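Local coordinates for protein chitinase (Paenibacillus sp. FPU-7, PDB 5GZT) that probably hydrolyses beta-1,4 linkages at random within chitin and chitodextrin chains, as a family 18 endochitinase, at residues 278-283 and 301-306; 773-778 and 827-832. All blocks are in the same frame, centred on the assembly; numbering follows the deposited sequence.

Contact 1: residues 278-283 and 301-306; sequences KIVSYI and FTHLYY
I279 and T302 begin a ladder of backbone bonds between two parallel strands. I279 O accepts twice, from T302 N in the carbonyl plane on a lone pair and from H303 N tilted off that plane. Next, S281 N donates to H303 O, Y305 N to S281 O, and I283 N to Y305 O at 2.8 Å. T302 OG1, set between its own N and carbonyl carbon (chi1 64°), accepts from I279 N at 2.9 Å and pairs with H303 ND1 at 2.8 Å, in the imidazole plane. H303 NE2 is bonded to E452.

The strands are the first two of a family 18 TIM barrel, and strand 619-623 flanks 278-283. V280, Y282, H303 and Y305 share one sheet face, and the last three bond residues of other barrel strands.

V280 CG1 sits 3.6 Å from the Y305 ring centroid, almost on its normal. Y305 turns an edge to the Y282 face, planes at 69°, with Y305 CD2 3.5 Å from Y282 CZ. Y305 OH bonds Y478. Y282 OH bonds D407, probably the middle aspartate of the DxDxE motif, so Y282 would border the active-site end of the barrel. An alanine in place of Y282 would probably leave D407 without its phenol partner and the Y305 edge without a face.

On the other sheet face, S281 CB lies over the F301 ring, and I283 CG1 meets L304 CD1 at 3.5 Å.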
loop_
_atom_site.group_PDB
_atom_site.type_symbol
_atom_site.label_atom_id
_atom_site.label_comp_id
_atom_site.label_asym_id
_atom_site.label_seq_id
_atom_site.Cartn_x
_atom_site.Cartn_y
_atom_site.Cartn_z
ATOM N N LYS B 278 1.329 5.151 0.548
ATOM C CA LYS B 278 1.506 3.771 0.108
ATOM C C LYS B 278 0.412 2.856 0.709
ATOM O O LYS B 278 0.002 3.020 1.885
ATOM C CB LYS B 278 2.855 3.216 0.535
ATOM C CG LYS B 278 4.055 3.718 -0.239
ATOM C CD LYS B 278 5.268 2.829 0.092
ATOM C CE LYS B 278 5.875 3.054 1.460
ATOM N NZ LYS B 278 6.768 4.253 1.300
ATOM N N ILE B 279 -0.033 1.896 -0.090
ATOM C CA ILE B 279 -0.936 0.829 0.389
ATOM C C ILE B 279 -0.318 -0.469 0.013
ATOM O O ILE B 279 -0.210 -0.768 -1.150
ATOM C CB ILE B 279 -2.337 0.953 -0.159
ATOM C CG1 ILE B 279 -2.962 2.302 0.273
ATOM C CG2 ILE B 279 -3.165 -0.210 0.391
ATOM C CD1 ILE B 279 -4.240 2.618 -0.470
ATOM N N VAL B 280 0.228 -1.164 0.999
ATOM C CA VAL B 280 0.867 -2.442 0.811
ATOM C C VAL B 280 -0.146 -3.572 1.068
ATOM O O VAL B 280 -0.545 -3.791 2.195
ATOM C CB VAL B 280 2.050 -2.616 1.745
ATOM C CG1 VAL B 280 2.572 -4.048 1.706
ATOM C CG2 VAL B 280 3.167 -1.665 1.297
ATOM N N SER B 281 -0.570 -4.206 -0.007
ATOM C CA SER B 281 -1.459 -5.374 0.016
ATOM C C SER B 281 -0.696 -6.701 -0.016
ATOM O O SER B 281 -0.086 -7.021 -1.017
ATOM C CB SER B 281 -2.465 -5.275 -1.140
ATOM O OG SER B 281 -3.234 -6.483 -1.299
ATOM N N TYR B 282 -0.681 -7.439 1.086
ATOM C CA TYR B 282 -0.094 -8.784 1.138
ATOM C C TYR B 282 -1.065 -9.692 0.417
ATOM O O TYR B 282 -2.279 -9.582 0.633
ATOM C CB TYR B 282 0.101 -9.328 2.556
ATOM C CG TYR B 282 1.423 -8.976 3.201
ATOM C CD1 TYR B 282 1.585 -7.784 3.899
ATOM C CD2 TYR B 282 2.508 -9.817 3.138
ATOM C CE1 TYR B 282 2.792 -7.469 4.527
ATOM C CE2 TYR B 282 3.714 -9.480 3.750
ATOM C CZ TYR B 282 3.863 -8.299 4.442
ATOM O OH TYR B 282 5.040 -7.962 5.095
ATOM N N ILE B 283 -0.533 -10.569 -0.439
ATOM C CA ILE B 283 -1.311 -11.524 -1.225
ATOM C C ILE B 283 -0.707 -12.884 -0.993
ATOM O O ILE B 283 0.469 -13.052 -1.201
ATOM C CB ILE B 283 -1.236 -11.194 -2.718
ATOM C CG1 ILE B 283 -2.210 -10.061 -3.042
ATOM C CG2 ILE B 283 -1.580 -12.423 -3.575
ATOM C CD1 ILE B 283 -3.592 -10.525 -3.493
ATOM N N PHE B 301 -4.508 -0.255 -4.445
ATOM C CA PHE B 301 -3.315 -0.307 -3.650
ATOM C C PHE B 301 -2.139 0.059 -4.503
ATOM O O PHE B 301 -2.259 0.108 -5.715
ATOM C CB PHE B 301 -3.127 -1.667 -2.967
ATOM C CG PHE B 301 -3.250 -2.883 -3.857
ATOM C CD1 PHE B 301 -2.220 -3.267 -4.712
ATOM C CD2 PHE B 301 -4.333 -3.746 -3.723
ATOM C CE1 PHE B 301 -2.342 -4.425 -5.500
ATOM C CE2 PHE B 301 -4.492 -4.881 -4.491
ATOM C CZ PHE B 301 -3.491 -5.243 -5.393
ATOM N N THR B 302 -1.009 0.298 -3.878
ATOM C CA THR B 302 0.173 0.755 -4.619
ATOM C C THR B 302 1.240 -0.287 -4.688
ATOM O O THR B 302 2.092 -0.249 -5.623
ATOM C CB THR B 302 0.795 2.022 -4.007
ATOM O OG1 THR B 302 1.270 1.733 -2.689
ATOM C CG2 THR B 302 -0.220 3.092 -3.952
ATOM N N HIS B 303 1.230 -1.195 -3.726
ATOM C CA HIS B 303 2.220 -2.265 -3.633
ATOM C C HIS B 303 1.525 -3.582 -3.350
ATOM O O HIS B 303 0.608 -3.629 -2.551
ATOM C CB HIS B 303 3.172 -2.054 -2.493
ATOM C CG HIS B 303 4.123 -0.914 -2.662
ATOM N ND1 HIS B 303 3.716 0.391 -2.853
ATOM C CD2 HIS B 303 5.477 -0.872 -2.562
ATOM C CE1 HIS B 303 4.775 1.177 -2.887
ATOM N NE2 HIS B 303 5.854 0.432 -2.763
ATOM N N LEU B 304 2.017 -4.652 -3.949
ATOM C CA LEU B 304 1.497 -6.001 -3.773
ATOM C C LEU B 304 2.692 -6.830 -3.313
ATOM O O LEU B 304 3.737 -6.822 -3.967
ATOM C CB LEU B 304 0.845 -6.395 -5.069
ATOM C CG LEU B 304 0.518 -7.780 -5.662
ATOM C CD1 LEU B 304 0.706 -8.900 -4.675
ATOM C CD2 LEU B 304 -0.816 -7.765 -6.396
ATOM N N TYR B 305 2.598 -7.409 -2.124
ATOM C CA TYR B 305 3.655 -8.283 -1.563
ATOM C C TYR B 305 3.217 -9.743 -1.750
ATOM O O TYR B 305 2.138 -10.187 -1.204
ATOM C CB TYR B 305 3.892 -8.070 -0.049
ATOM C CG TYR B 305 4.722 -6.900 0.341
ATOM C CD1 TYR B 305 4.906 -5.826 -0.525
ATOM C CD2 TYR B 305 5.362 -6.860 1.581
ATOM C CE1 TYR B 305 5.711 -4.774 -0.164
ATOM C CE2 TYR B 305 6.160 -5.800 1.937
ATOM C CZ TYR B 305 6.350 -4.779 1.048
ATOM O OH TYR B 305 7.105 -3.648 1.346
ATOM N N TYR B 306 4.036 -10.523 -2.489
ATOM C CA TYR B 306 3.758 -11.953 -2.672
ATOM C C TYR B 306 4.270 -12.655 -1.453
ATOM O O TYR B 306 5.467 -12.628 -1.147
ATOM C CB TYR B 306 4.385 -12.520 -3.945
ATOM C CG TYR B 306 3.941 -13.940 -4.290
ATOM C CD1 TYR B 306 2.668 -14.180 -4.744
ATOM C CD2 TYR B 306 4.793 -15.013 -4.150
ATOM C CE1 TYR B 306 2.247 -15.463 -5.065
ATOM C CE2 TYR B 306 4.401 -16.301 -4.497
ATOM C CZ TYR B 306 3.121 -16.523 -4.936
ATOM O OH TYR B 306 2.722 -17.783 -5.296
#

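Contact 2: residues 773-778 and 827-832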
loop_
_atom_site.group_PDB
_atom_site.type_symbol
_atom_site.label_atom_id
_atom_site.label_comp_id
_atom_site.label_asym_id
_atom_site.label_seq_id
_atom_site.Cartn_x
_atom_site.Cartn_y
_atom_site.Cartn_z
ATOM N N TRP B 773 -41.757 -4.315 -38.189
ATOM C CA TRP B 773 -41.303 -4.917 -39.420
ATOM C C TRP B 773 -41.564 -6.410 -39.415
ATOM O O TRP B 773 -41.151 -7.047 -40.343
ATOM C CB TRP B 773 -39.830 -4.641 -39.707
ATOM C CG TRP B 773 -38.876 -4.862 -38.452
ATOM C CD1 TRP B 773 -38.242 -6.028 -38.048
ATOM C CD2 TRP B 773 -38.513 -3.872 -37.496
ATOM N NE1 TRP B 773 -37.524 -5.798 -36.910
ATOM C CE2 TRP B 773 -37.687 -4.489 -36.536
ATOM C CE3 TRP B 773 -38.839 -2.530 -37.338
ATOM C CZ2 TRP B 773 -37.162 -3.789 -35.438
ATOM C CZ3 TRP B 773 -38.331 -1.861 -36.268
ATOM C CH2 TRP B 773 -37.507 -2.490 -35.316
ATOM N N VAL B 774 -42.241 -6.938 -38.393
ATOM C CA VAL B 774 -42.848 -8.251 -38.364
ATOM C C VAL B 774 -44.321 -8.041 -38.634
ATOM O O VAL B 774 -44.949 -7.192 -38.026
ATOM C CB VAL B 774 -42.625 -8.960 -37.005
ATOM C CG1 VAL B 774 -43.483 -10.191 -36.866
ATOM C CG2 VAL B 774 -41.166 -9.375 -36.789
ATOM N N ASP B 775 -44.871 -8.794 -39.588
ATOM C CA ASP B 775 -46.298 -8.819 -39.880
ATOM C C ASP B 775 -46.968 -9.747 -38.903
ATOM O O ASP B 775 -47.081 -10.966 -39.157
ATOM C CB ASP B 775 -46.479 -9.319 -41.312
ATOM C CG ASP B 775 -47.908 -9.249 -41.809
ATOM O OD1 ASP B 775 -48.846 -8.886 -41.100
ATOM O OD2 ASP B 775 -48.079 -9.561 -42.999
ATOM N N TRP B 776 -47.411 -9.185 -37.768
ATOM C CA TRP B 776 -47.887 -9.999 -36.659
ATOM C C TRP B 776 -49.152 -10.789 -36.987
ATOM O O TRP B 776 -49.285 -11.938 -36.555
ATOM C CB TRP B 776 -48.071 -9.197 -35.347
ATOM C CG TRP B 776 -46.721 -8.814 -34.804
ATOM C CD1 TRP B 776 -46.012 -7.691 -35.087
ATOM C CD2 TRP B 776 -45.876 -9.665 -34.085
ATOM N NE1 TRP B 776 -44.745 -7.799 -34.565
ATOM C CE2 TRP B 776 -44.643 -9.004 -33.931
ATOM C CE3 TRP B 776 -46.010 -10.981 -33.596
ATOM C CZ2 TRP B 776 -43.595 -9.564 -33.248
ATOM C CZ3 TRP B 776 -44.963 -11.527 -32.904
ATOM C CH2 TRP B 776 -43.780 -10.800 -32.714
ATOM N N THR B 777 -50.077 -10.165 -37.697
ATOM C CA THR B 777 -51.302 -10.838 -38.136
ATOM C C THR B 777 -50.991 -12.207 -38.792
ATOM O O THR B 777 -51.664 -13.168 -38.492
ATOM C CB THR B 777 -52.138 -9.957 -39.061
ATOM O OG1 THR B 777 -52.392 -8.720 -38.414
ATOM C CG2 THR B 777 -53.498 -10.564 -39.358
ATOM N N ASN B 778 -49.913 -12.294 -39.563
ATOM C CA ASN B 778 -49.497 -13.544 -40.235
ATOM C C ASN B 778 -48.333 -14.293 -39.665
ATOM O O ASN B 778 -47.835 -15.212 -40.325
ATOM C CB ASN B 778 -49.198 -13.238 -41.705
ATOM C CG ASN B 778 -50.405 -12.696 -42.389
ATOM O OD1 ASN B 778 -51.491 -13.218 -42.195
ATOM N ND2 ASN B 778 -50.263 -11.576 -43.078
ATOM N N ASN B 827 -43.523 -1.407 -48.028
ATOM C CA ASN B 827 -44.798 -1.965 -47.677
ATOM C C ASN B 827 -44.864 -2.487 -46.202
ATOM O O ASN B 827 -45.673 -3.347 -45.874
ATOM C CB ASN B 827 -45.088 -3.142 -48.612
ATOM C CG ASN B 827 -45.328 -2.687 -50.018
ATOM O OD1 ASN B 827 -44.481 -2.865 -50.878
ATOM N ND2 ASN B 827 -46.435 -2.030 -50.236
ATOM N N ASN B 828 -44.069 -1.907 -45.326
ATOM C CA ASN B 828 -44.082 -2.281 -43.913
ATOM C C ASN B 828 -45.512 -2.329 -43.396
ATOM O O ASN B 828 -46.302 -1.414 -43.623
ATOM C CB ASN B 828 -43.251 -1.313 -43.090
ATOM C CG ASN B 828 -42.893 -1.896 -41.783
ATOM O OD1 ASN B 828 -42.035 -2.769 -41.706
ATOM N ND2 ASN B 828 -43.628 -1.508 -40.762
ATOM N N PRO B 829 -45.867 -3.440 -42.755
ATOM C CA PRO B 829 -47.232 -3.718 -42.392
ATOM C C PRO B 829 -47.766 -2.988 -41.149
ATOM O O PRO B 829 -48.337 -3.599 -40.284
ATOM C CB PRO B 829 -47.209 -5.236 -42.172
ATOM C CG PRO B 829 -45.851 -5.491 -41.631
ATOM C CD PRO B 829 -44.961 -4.532 -42.387
ATOM N N ASP B 830 -47.723 -1.656 -41.159
ATOM C CA ASP B 830 -48.054 -0.838 -39.976
ATOM C C ASP B 830 -49.510 -0.886 -39.751
ATOM O O ASP B 830 -49.940 -1.246 -38.643
ATOM C CB ASP B 830 -47.518 0.594 -40.124
ATOM C CG ASP B 830 -46.031 0.648 -40.041
ATOM O OD1 ASP B 830 -45.459 0.312 -38.938
ATOM O OD2 ASP B 830 -45.392 1.001 -41.061
ATOM N N ASP B 831 -50.325 -0.636 -40.790
ATOM C CA ASP B 831 -51.762 -0.685 -40.549
ATOM C C ASP B 831 -52.252 -2.044 -40.043
ATOM O O ASP B 831 -53.122 -2.094 -39.183
ATOM C CB ASP B 831 -52.563 -0.376 -41.823
ATOM C CG ASP B 831 -52.617 1.101 -42.161
ATOM O OD1 ASP B 831 -52.433 2.003 -41.298
ATOM O OD2 ASP B 831 -52.909 1.389 -43.322
ATOM N N ALA B 832 -51.789 -3.138 -40.656
ATOM C CA ALA B 832 -52.167 -4.486 -40.159
ATOM C C ALA B 832 -51.702 -4.676 -38.707
ATOM O O ALA B 832 -52.427 -5.192 -37.889
ATOM C CB ALA B 832 -51.582 -5.585 -41.030
HETATM O O HOH W 1 -54.168 -7.121 -38.657
#
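W773, D775 and T777 belong to the loop that follows strand 765-771, the first strand of the second family 18 barrel. They lie against N828, P829 and A832, where the chain enters helix 830-843. P829 is the N-cap residue of that helix. It is also the centre of an inverse gamma turn, in which D830 N donates to N828 O.

The N828 amide leads the contact at one end. CG stands opposite the backbone N (chi1 -162°), which carries OD1 to W773. N828 OD1 is 3.2 Å from W773 CA and 3.5 Å from W773 CB. The indole of W773 leaves in another direction and packs on A794 and F795 of strand 790-799. The other amide atom, ND2, is bonded to G772 O, just before the loop segment. N828 ND2 also donates to D830 OD2 at 3.1 Å, nearly straight at 167°, from above the carboxylate plane. These two bonds fix the rotation of the amide.

P829 fills the middle. P829 CG rests 3.8 Å from D775 CA and 3.9 Å from D775 CB. The D775 carboxylate is held within its own loop, since N778 ND2 donates to D775 OD2 at 3.0 Å.

At the far end, T777 faces the first helical turn. A water donates to A832 O at 2.7 Å. The same water sits beside T777 OG1, but too close for that leg to be trusted.

No direct hydrogen bond joins the two segments. The touch is van der Waals contact of the proline ring and of the amide oxygen with loop carbons. Polar ties come from N833, one residue further along the same helix, which bonds both V774 O and W776 N, and from N828 to G772 O. This suggests that N833 and the N828 amide tie the loop to the helix start.

In the fold
The two contacts sit in different family 18 domains of one chain, with nearest atoms about 45 Å apart, and they share no element. Contact 1 is buried: two adjacent barrel strands are joined by repeated backbone bonds and close aromatic packing. Contact 2 lies at the surface, where the loop after a first barrel strand meets the start of a helix. Its interface is much smaller and has no direct hydrogen bond. The contrast fits their places in the fold. Sheet pairing uses the main chain of both partners in the core. At the surface, a proline ring and an asparagine amide meet a loop, and residues just beyond the segments, N833 and G772, supply polar links.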